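Local coordinates for protein L-Ribose isomerase (Acinetobacter, PDB 4Q0S) that probably interconverts L-ribose and its ketose form, as a cobalt-containing cupin-barrel isomerase that binds the sugar alcohol ribitol near the metal, at residues Trp25-Ala30 / Ala73-Phe77; Ile51-Asp56 / Ala249-Arg254; Ala93-Glu97 / Ile234-Met240. All coordinates share one frame; numbering follows the deposited sequence.

Interaction 1. Residues Trp25-Ala30 / Ala73-Phe77; sequences WVREAA and AMIIF
W25 swings its indole back toward the strand because CG stands anti to the backbone N (chi1 -180°), while the chain of I75 runs straight out past CG1 (chi2 -178°) and lays its terminal methyl on the ring. I75 CD1 sits almost directly above the five-membered ring, 3.5 Å from its centroid and only 8° off the normal, a clear CH-pi contact. W25 and I75 come from facing backbones and overlap head to tail, which lets CG1 follow over the same face, 3.5 Å from W25 CE2. The same CD1 is wedged against the helix itself: it lies 3.4 Å from A29 CB, tighter than ordinary van der Waals contact, and 4.1 Å from V26 CG2. One methyl thus fills the notch between W25, V26 and A29.

F77, two residues on and on the same side of the strand, takes the next part of the helix. Its ring meets it edge first: CZ is 3.4 Å from V26 O, which lies in the ring plane, although that carbonyl already accepts the helix hydrogen bond of A30 N. CE1 touches V26 CG1 at 3.8 Å, and A30 CB packs on CZ at 3.7 Å. I75 CG2 covers one face of the phenyl, so the two strand side chains also support each other. No hydrogen bond crosses the contact, and all touching residues are buried.

Helix 19-35 is therefore held on the outside of the barrel wall by apolar packing. M74 leaves the opposite face of the strand, and its side chain comes within about 4 Å of the bound ribitol. Strand 73-82 pairs on one flank with strand 50-52, through M74 and I51, and on the other with strand 101-108, through I75 and I107. F61 adds an edge-to-face ring to W25, and E28 reaches H109 and W66 of a second subunit.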
loop_
_atom_site.group_PDB
_atom_site.type_symbol
_atom_site.label_atom_id
_atom_site.label_comp_id
_atom_site.label_asym_id
_atom_site.label_seq_id
_atom_site.Cartn_x
_atom_site.Cartn_y
_atom_site.Cartn_z
ATOM N N TRP A 25 -1.871 -16.209 -14.989
ATOM C CA TRP A 25 -0.534 -15.853 -14.526
ATOM C C TRP A 25 -0.298 -14.349 -14.636
ATOM O O TRP A 25 0.011 -13.679 -13.649
ATOM C CB TRP A 25 0.505 -16.617 -15.362
ATOM C CG TRP A 25 1.950 -16.377 -15.014
ATOM C CD1 TRP A 25 2.489 -16.255 -13.762
ATOM C CD2 TRP A 25 3.060 -16.362 -15.929
ATOM N NE1 TRP A 25 3.864 -16.175 -13.843
ATOM C CE2 TRP A 25 4.238 -16.239 -15.159
ATOM C CE3 TRP A 25 3.172 -16.448 -17.325
ATOM C CZ2 TRP A 25 5.515 -16.199 -15.737
ATOM C CZ3 TRP A 25 4.442 -16.409 -17.900
ATOM C CH2 TRP A 25 5.596 -16.286 -17.104
ATOM N N VAL A 26 -0.463 -13.819 -15.840
ATOM C CA VAL A 26 -0.249 -12.405 -16.089
ATOM C C VAL A 26 -1.298 -11.460 -15.497
ATOM O O VAL A 26 -0.948 -10.419 -14.949
ATOM C CB VAL A 26 -0.114 -12.146 -17.605
ATOM C CG1 VAL A 26 -0.075 -10.650 -17.891
ATOM C CG2 VAL A 26 1.163 -12.803 -18.112
ATOM N N ARG A 27 -2.578 -11.803 -15.598
ATOM C CA ARG A 27 -3.596 -10.911 -15.049
ATOM C C ARG A 27 -3.528 -10.844 -13.522
ATOM O O ARG A 27 -3.718 -9.778 -12.944
ATOM C CB ARG A 27 -4.995 -11.319 -15.528
ATOM C CG ARG A 27 -5.171 -11.147 -17.045
ATOM C CD ARG A 27 -6.616 -11.342 -17.498
ATOM N NE ARG A 27 -7.455 -10.182 -17.190
ATOM C CZ ARG A 27 -8.771 -10.128 -17.397
ATOM N NH1 ARG A 27 -9.414 -11.173 -17.915
ATOM N NH2 ARG A 27 -9.447 -9.028 -17.085
ATOM N N GLU A 28 -3.239 -11.967 -12.868
ATOM C CA GLU A 28 -3.123 -11.968 -11.408
ATOM C C GLU A 28 -1.932 -11.120 -11.016
ATOM O O GLU A 28 -1.971 -10.419 -10.006
ATOM C CB GLU A 28 -2.882 -13.369 -10.847
ATOM C CG GLU A 28 -4.118 -14.207 -10.594
ATOM C CD GLU A 28 -5.060 -13.600 -9.567
ATOM O OE1 GLU A 28 -4.606 -12.833 -8.691
ATOM O OE2 GLU A 28 -6.263 -13.912 -9.633
ATOM N N ALA A 29 -0.865 -11.214 -11.809
ATOM C CA ALA A 29 0.353 -10.470 -11.528
ATOM C C ALA A 29 0.115 -8.983 -11.680
ATOM O O ALA A 29 0.634 -8.190 -10.906
ATOM C CB ALA A 29 1.485 -10.924 -12.457
ATOM N N ALA A 30 -0.671 -8.604 -12.684
ATOM C CA ALA A 30 -0.970 -7.196 -12.895
ATOM C C ALA A 30 -1.774 -6.647 -11.718
ATOM O O ALA A 30 -1.598 -5.498 -11.321
ATOM C CB ALA A 30 -1.738 -7.007 -14.205
ATOM N N ALA A 73 11.586 -18.337 -15.839
ATOM C CA ALA A 73 10.408 -17.667 -16.366
ATOM C C ALA A 73 10.052 -16.524 -15.419
ATOM O O ALA A 73 10.303 -16.600 -14.210
ATOM C CB ALA A 73 9.253 -18.649 -16.463
ATOM N N MET A 74 9.453 -15.472 -15.963
ATOM C CA MET A 74 9.099 -14.319 -15.153
ATOM C C MET A 74 8.135 -13.433 -15.906
ATOM O O MET A 74 7.868 -13.641 -17.091
ATOM C CB MET A 74 10.349 -13.498 -14.850
ATOM C CG MET A 74 10.850 -12.755 -16.085
ATOM S SD MET A 74 12.483 -12.046 -15.900
ATOM C CE MET A 74 12.130 -10.797 -14.644
ATOM N N ILE A 75 7.640 -12.421 -15.205
ATOM C CA ILE A 75 6.722 -11.465 -15.797
ATOM C C ILE A 75 7.342 -10.087 -15.692
ATOM O O ILE A 75 7.965 -9.761 -14.682
ATOM C CB ILE A 75 5.366 -11.445 -15.053
ATOM C CG1 ILE A 75 4.634 -12.765 -15.280
ATOM C CG2 ILE A 75 4.529 -10.254 -15.523
ATOM C CD1 ILE A 75 3.283 -12.820 -14.634
ATOM N N ILE A 76 7.185 -9.286 -16.739
ATOM C CA ILE A 76 7.710 -7.932 -16.726
ATOM C C ILE A 76 6.654 -7.000 -17.286
ATOM O O ILE A 76 6.137 -7.231 -18.378
ATOM C CB ILE A 76 8.986 -7.782 -17.592
ATOM C CG1 ILE A 76 10.102 -8.678 -17.046
ATOM C CG2 ILE A 76 9.440 -6.324 -17.597
ATOM C CD1 ILE A 76 11.392 -8.635 -17.874
ATOM N N PHE A 77 6.311 -5.972 -16.515
ATOM C CA PHE A 77 5.345 -4.973 -16.946
ATOM C C PHE A 77 6.176 -3.706 -17.080
ATOM O O PHE A 77 6.600 -3.116 -16.087
ATOM C CB PHE A 77 4.239 -4.769 -15.903
ATOM C CG PHE A 77 3.330 -5.957 -15.732
ATOM C CD1 PHE A 77 2.609 -6.466 -16.810
ATOM C CD2 PHE A 77 3.169 -6.551 -14.485
ATOM C CE1 PHE A 77 1.738 -7.551 -16.644
ATOM C CE2 PHE A 77 2.302 -7.632 -14.305
ATOM C CZ PHE A 77 1.585 -8.132 -15.385
#

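Interaction 2. Residues Ile51-Asp56 / Ala249-Arg254; sequences IVFGAD and AANTGR. With RB0 (D-ribitol), chain C.
The chain leaves strand 50-52 through an inverse gamma turn centred on F53 and passes close beside helix 248-254, with CA separations of 4.4 Å for both F53 with A250 and G54 with G253. In this cupin barrel the contact ties an edge strand to the C-terminal helix and builds one corner of the ribitol pocket. Two glycines let the backbones come close: G54 CA passes 3.1 Å from A249 O, and G253 faces V52-G54, with no room for a side chain at either position. V52 O and G253 O, both acceptors, also approach each other, without a bond between them. A water joins the backbones, accepting from V52 N at 3.0 Å; it lies 2.7 Å from G253 O, to which it can donate, although other acceptors compete for its protons.

Among the side chains, F53 CB rests on A250 CB, and the ring and the R254 chain then extend together toward the pocket, with R254 CG 3.6 Å from F53 CE2. Ring and guanidinium planes stand 79° apart, so the two do not stack. I51 supplies the flat contact: its CD1 sits over the centre of one guanidinium face, 3.8 Å from R254 CZ, and its CG2 lies above a face of the F53 ring. R254 turns once, about CB-CG (chi2 -60°), and runs straight from there, which carries the guanidinium along the phenyl to the sugar alcohol.

E222 forms a salt bridge with R254 NH1 and should help fix the rotation of the group, and E215 OE2 is a further partner of the ribitol. R171 joins the F53 carbonyl to the carboxylate of D56, holding the outer end of the loop. At the inner end a single hydroxyl, ribitol O1, lies at the edge of the F53 ring and accepts a fork of two bonds, 3.1 Å from R254 NE and 3.0 Å from R254 NH1.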
loop_
_atom_site.group_PDB
_atom_site.type_symbol
_atom_site.label_atom_id
_atom_site.label_comp_id
_atom_site.label_asym_id
_atom_site.label_seq_id
_atom_site.Cartn_x
_atom_site.Cartn_y
_atom_site.Cartn_z
ATOM N N ILE A 51 7.116 -14.137 -19.623
ATOM C CA ILE A 51 8.270 -14.680 -20.337
ATOM C C ILE A 51 8.741 -16.056 -19.868
ATOM O O ILE A 51 8.858 -16.323 -18.673
ATOM C CB ILE A 51 9.459 -13.695 -20.225
ATOM C CG1 ILE A 51 9.022 -12.307 -20.698
ATOM C CG2 ILE A 51 10.649 -14.182 -21.054
ATOM C CD1 ILE A 51 9.985 -11.191 -20.283
ATOM N N VAL A 52 9.011 -16.934 -20.827
ATOM C CA VAL A 52 9.513 -18.275 -20.538
ATOM C C VAL A 52 10.821 -18.344 -21.331
ATOM O O VAL A 52 10.814 -18.203 -22.555
ATOM C CB VAL A 52 8.524 -19.361 -21.020
ATOM C CG1 VAL A 52 9.060 -20.746 -20.688
ATOM C CG2 VAL A 52 7.162 -19.148 -20.354
ATOM N N PHE A 53 11.936 -18.540 -20.632
ATOM C CA PHE A 53 13.249 -18.561 -21.274
ATOM C C PHE A 53 13.696 -19.884 -21.886
ATOM O O PHE A 53 14.588 -20.555 -21.362
ATOM C CB PHE A 53 14.317 -18.077 -20.286
ATOM C CG PHE A 53 14.083 -16.675 -19.771
ATOM C CD1 PHE A 53 13.315 -16.456 -18.630
ATOM C CD2 PHE A 53 14.634 -15.579 -20.429
ATOM C CE1 PHE A 53 13.103 -15.164 -18.148
ATOM C CE2 PHE A 53 14.429 -14.279 -19.958
ATOM C CZ PHE A 53 13.662 -14.072 -18.816
ATOM N N GLY A 54 13.086 -20.248 -23.004
ATOM C CA GLY A 54 13.461 -21.485 -23.664
ATOM C C GLY A 54 12.399 -22.563 -23.655
ATOM O O GLY A 54 11.625 -22.687 -22.704
ATOM N N ALA A 55 12.386 -23.355 -24.723
ATOM C CA ALA A 55 11.432 -24.445 -24.907
ATOM C C ALA A 55 11.308 -25.403 -23.726
ATOM O O ALA A 55 10.204 -25.807 -23.368
ATOM C CB ALA A 55 11.794 -25.228 -26.167
ATOM N N ASP A 56 12.429 -25.780 -23.123
ATOM C CA ASP A 56 12.374 -26.702 -22.000
ATOM C C ASP A 56 11.948 -26.032 -20.693
ATOM O O ASP A 56 11.883 -26.682 -19.648
ATOM C CB ASP A 56 13.729 -27.397 -21.813
ATOM C CG ASP A 56 14.879 -26.418 -21.741
ATOM O OD1 ASP A 56 14.788 -25.450 -20.957
ATOM O OD2 ASP A 56 15.879 -26.619 -22.464
ATOM N N ALA A 249 19.504 -21.455 -25.070
ATOM C CA ALA A 249 18.080 -21.762 -25.047
ATOM C C ALA A 249 17.278 -20.569 -24.536
ATOM O O ALA A 249 16.126 -20.372 -24.919
ATOM C CB ALA A 249 17.827 -22.978 -24.163
ATOM N N ALA A 250 17.903 -19.767 -23.679
ATOM C CA ALA A 250 17.252 -18.601 -23.092
ATOM C C ALA A 250 17.089 -17.414 -24.038
ATOM O O ALA A 250 16.060 -16.739 -24.015
ATOM C CB ALA A 250 18.013 -18.167 -21.846
ATOM N N ASN A 251 18.098 -17.155 -24.865
ATOM C CA ASN A 251 18.048 -16.025 -25.797
ATOM C C ASN A 251 16.882 -16.077 -26.775
ATOM O O ASN A 251 16.261 -15.055 -27.070
ATOM C CB ASN A 251 19.350 -15.924 -26.597
ATOM C CG ASN A 251 20.197 -14.734 -26.186
ATOM O OD1 ASN A 251 20.882 -14.765 -25.162
ATOM N ND2 ASN A 251 20.144 -13.669 -26.980
ATOM N N THR A 252 16.591 -17.270 -27.279
ATOM C CA THR A 252 15.511 -17.449 -28.241
ATOM C C THR A 252 14.118 -17.205 -27.656
ATOM O O THR A 252 13.452 -16.228 -28.006
ATOM C CB THR A 252 15.556 -18.864 -28.846
ATOM O OG1 THR A 252 15.403 -19.838 -27.806
ATOM C CG2 THR A 252 16.889 -19.091 -29.547
ATOM N N GLY A 253 13.687 -18.094 -26.766
ATOM C CA GLY A 253 12.372 -17.968 -26.161
ATOM C C GLY A 253 12.099 -16.654 -25.450
ATOM O O GLY A 253 10.960 -16.370 -25.079
ATOM N N ARG A 254 13.135 -15.848 -25.260
ATOM C CA ARG A 254 12.984 -14.568 -24.578
ATOM C C ARG A 254 12.076 -13.611 -25.354
ATOM O O ARG A 254 11.173 -12.998 -24.783
ATOM C CB ARG A 254 14.362 -13.926 -24.379
ATOM C CG ARG A 254 14.441 -12.897 -23.252
ATOM C CD ARG A 254 13.503 -11.716 -23.462
ATOM N NE ARG A 254 13.618 -10.730 -22.389
ATOM C CZ ARG A 254 12.857 -9.645 -22.284
ATOM N NH1 ARG A 254 13.037 -8.805 -21.273
ATOM N NH2 ARG A 254 11.914 -9.401 -23.186
HETATM C C1 RB0 C . 15.320 -9.732 -18.405
HETATM O O1 RB0 C . 14.826 -10.481 -19.501
HETATM C C2 RB0 C . 15.010 -8.258 -18.616
HETATM O O2 RB0 C . 15.849 -7.726 -19.639
HETATM C C3 RB0 C . 15.185 -7.473 -17.299
HETATM O O3 RB0 C . 14.678 -6.155 -17.454
HETATM C C4 RB0 C . 16.640 -7.412 -16.819
HETATM O O4 RB0 C . 17.520 -7.659 -17.906
HETATM C C5 RB0 C . 16.874 -8.439 -15.715
HETATM O O5 RB0 C . 18.175 -8.268 -15.154
HETATM O O HOH W 1 8.761 -15.919 -23.657
#

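Interaction 3. Residues Ala93-Glu97 / Ile234-Met240; sequences APYAE and IPSWLGM
I234, A96 and W237 make the tight side of this loop-to-loop contact. The terminal methyl of I234, CD1, lies 3.5 Å from A96 CB and also touches A93 O, while the benzo edge of W237 meets A96 C, 3.5 Å from CZ2. I234 CG1 also lies above one face of the indole.

A single water bridges the two loops with four hydrogen bonds: it donates to A93 O and to E97 OE1, both at 2.7 Å, and accepts from E97 N at 2.9 Å and W237 NE1 at 3.2 Å. A chi1 of 60° turns E97 CG over its own backbone, and the extended chain beyond brings OE1 to the same water as E97 N; OE2 is left to a salt bridge with R121. The loose side is thin. The type II beta turn W237-M240, closed by M240 N to W237 O, presents M240 across the E97 chain at about a right angle, its CE 3.5 Å from E97 OE1, and the OG of exposed S236 stays 3.9 Å from E97 OE1.

The contact joins the loop between strands 73-82 and 101-108 to that between strands 211-217 and 244-245, with L150 of a third subunit packed on A93 and I234.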
loop_
_atom_site.group_PDB
_atom_site.type_symbol
_atom_site.label_atom_id
_atom_site.label_comp_id
_atom_site.label_asym_id
_atom_site.label_seq_id
_atom_site.Cartn_x
_atom_site.Cartn_y
_atom_site.Cartn_z
ATOM N N ALA A 93 25.204 11.039 -30.180
ATOM C CA ALA A 93 24.441 10.063 -30.957
ATOM C C ALA A 93 24.923 8.610 -30.878
ATOM O O ALA A 93 24.124 7.697 -30.663
ATOM C CB ALA A 93 24.378 10.504 -32.413
ATOM N N PRO A 94 26.230 8.371 -31.062
ATOM C CA PRO A 94 26.726 6.994 -30.999
ATOM C C PRO A 94 26.800 6.384 -29.590
ATOM O O PRO A 94 27.029 5.184 -29.441
ATOM C CB PRO A 94 28.095 7.095 -31.668
ATOM C CG PRO A 94 28.552 8.465 -31.271
ATOM C CD PRO A 94 27.302 9.303 -31.458
ATOM N N TYR A 95 26.590 7.207 -28.565
ATOM C CA TYR A 95 26.648 6.735 -27.181
ATOM C C TYR A 95 25.309 6.842 -26.450
ATOM O O TYR A 95 25.211 6.510 -25.268
ATOM C CB TYR A 95 27.706 7.526 -26.411
ATOM C CG TYR A 95 29.052 7.559 -27.098
ATOM C CD1 TYR A 95 29.810 6.397 -27.243
ATOM C CD2 TYR A 95 29.564 8.751 -27.614
ATOM C CE1 TYR A 95 31.046 6.419 -27.882
ATOM C CE2 TYR A 95 30.801 8.787 -28.255
ATOM C CZ TYR A 95 31.537 7.616 -28.386
ATOM O OH TYR A 95 32.763 7.645 -29.012
ATOM N N ALA A 96 24.280 7.300 -27.154
ATOM C CA ALA A 96 22.953 7.455 -26.567
ATOM C C ALA A 96 22.369 6.116 -26.108
ATOM O O ALA A 96 21.638 6.055 -25.119
ATOM C CB ALA A 96 22.019 8.111 -27.576
ATOM N N GLU A 97 22.704 5.057 -26.836
ATOM C CA GLU A 97 22.230 3.707 -26.554
ATOM C C GLU A 97 22.592 3.206 -25.152
ATOM O O GLU A 97 22.048 2.207 -24.688
ATOM C CB GLU A 97 22.787 2.744 -27.605
ATOM C CG GLU A 97 24.313 2.696 -27.643
ATOM C CD GLU A 97 24.846 2.079 -28.921
ATOM O OE1 GLU A 97 24.687 2.705 -29.990
ATOM O OE2 GLU A 97 25.417 0.969 -28.857
ATOM N N ILE A 234 17.428 6.583 -33.117
ATOM C CA ILE A 234 18.725 6.713 -33.768
ATOM C C ILE A 234 18.872 5.506 -34.687
ATOM O O ILE A 234 18.530 4.385 -34.309
ATOM C CB ILE A 234 19.880 6.749 -32.735
ATOM C CG1 ILE A 234 19.830 8.065 -31.957
ATOM C CG2 ILE A 234 21.226 6.607 -33.437
ATOM C CD1 ILE A 234 20.919 8.215 -30.921
ATOM N N PRO A 235 19.362 5.726 -35.920
ATOM C CA PRO A 235 19.555 4.668 -36.916
ATOM C C PRO A 235 20.070 3.339 -36.371
ATOM O O PRO A 235 19.383 2.321 -36.462
ATOM C CB PRO A 235 20.520 5.312 -37.904
ATOM C CG PRO A 235 20.031 6.727 -37.922
ATOM C CD PRO A 235 19.824 7.025 -36.447
ATOM N N SER A 236 21.270 3.354 -35.798
ATOM C CA SER A 236 21.885 2.147 -35.251
ATOM C C SER A 236 20.981 1.352 -34.309
ATOM O O SER A 236 20.999 0.125 -34.319
ATOM C CB SER A 236 23.186 2.502 -34.525
ATOM O OG SER A 236 22.941 3.346 -33.414
ATOM N N TRP A 237 20.195 2.047 -33.494
ATOM C CA TRP A 237 19.297 1.390 -32.548
ATOM C C TRP A 237 18.397 0.344 -33.199
ATOM O O TRP A 237 17.953 -0.597 -32.541
ATOM C CB TRP A 237 18.424 2.430 -31.848
ATOM C CG TRP A 237 19.163 3.306 -30.883
ATOM C CD1 TRP A 237 20.424 3.812 -31.028
ATOM C CD2 TRP A 237 18.657 3.838 -29.654
ATOM N NE1 TRP A 237 20.732 4.632 -29.968
ATOM C CE2 TRP A 237 19.664 4.666 -29.111
ATOM C CE3 TRP A 237 17.446 3.699 -28.961
ATOM C CZ2 TRP A 237 19.497 5.356 -27.903
ATOM C CZ3 TRP A 237 17.279 4.385 -27.762
ATOM C CH2 TRP A 237 18.302 5.205 -27.246
ATOM N N LEU A 238 18.127 0.513 -34.490
ATOM C CA LEU A 238 17.266 -0.408 -35.226
ATOM C C LEU A 238 17.782 -1.845 -35.218
ATOM O O LEU A 238 18.892 -2.120 -35.677
ATOM C CB LEU A 238 17.104 0.071 -36.670
ATOM C CG LEU A 238 16.217 -0.774 -37.587
ATOM C CD1 LEU A 238 14.812 -0.879 -37.014
ATOM C CD2 LEU A 238 16.186 -0.139 -38.968
ATOM N N GLY A 239 16.965 -2.755 -34.695
ATOM C CA GLY A 239 17.343 -4.157 -34.631
ATOM C C GLY A 239 18.385 -4.471 -33.571
ATOM O O GLY A 239 18.653 -5.635 -33.272
ATOM N N MET A 240 18.976 -3.428 -32.999
ATOM C CA MET A 240 19.999 -3.580 -31.970
ATOM C C MET A 240 19.533 -4.470 -30.818
ATOM O O MET A 240 18.441 -4.281 -30.278
ATOM C CB MET A 240 20.380 -2.203 -31.433
ATOM C CG MET A 240 21.502 -2.203 -30.419
ATOM S SD MET A 240 21.765 -0.543 -29.776
ATOM C CE MET A 240 22.524 0.258 -31.193
HETATM O O HOH W 2 23.828 5.255 -29.543
#

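How the interactions relate
Interactions 1 and 2 are neighbours, their centres 16 Å apart, and share one sheet through the adjacent strands 50-52 and 73-82. They touch directly: M74 O and I51 N are 2.7 Å apart, a probable hydrogen bond, and M74 SD packs on F53 CZ. Their segments alternate along the chain, and helix 19-35 and helix 248-254 both pack against the same sheet, the second beside the ribitol pocket. Interaction 3 lies apart, with centres 29 Å from interaction 1 and 25 Å from interaction 2. It follows interaction 1 in the chain and falls between the two segments of interaction 2, joining loops beside a third subunit, whereas interaction 1 meets a second.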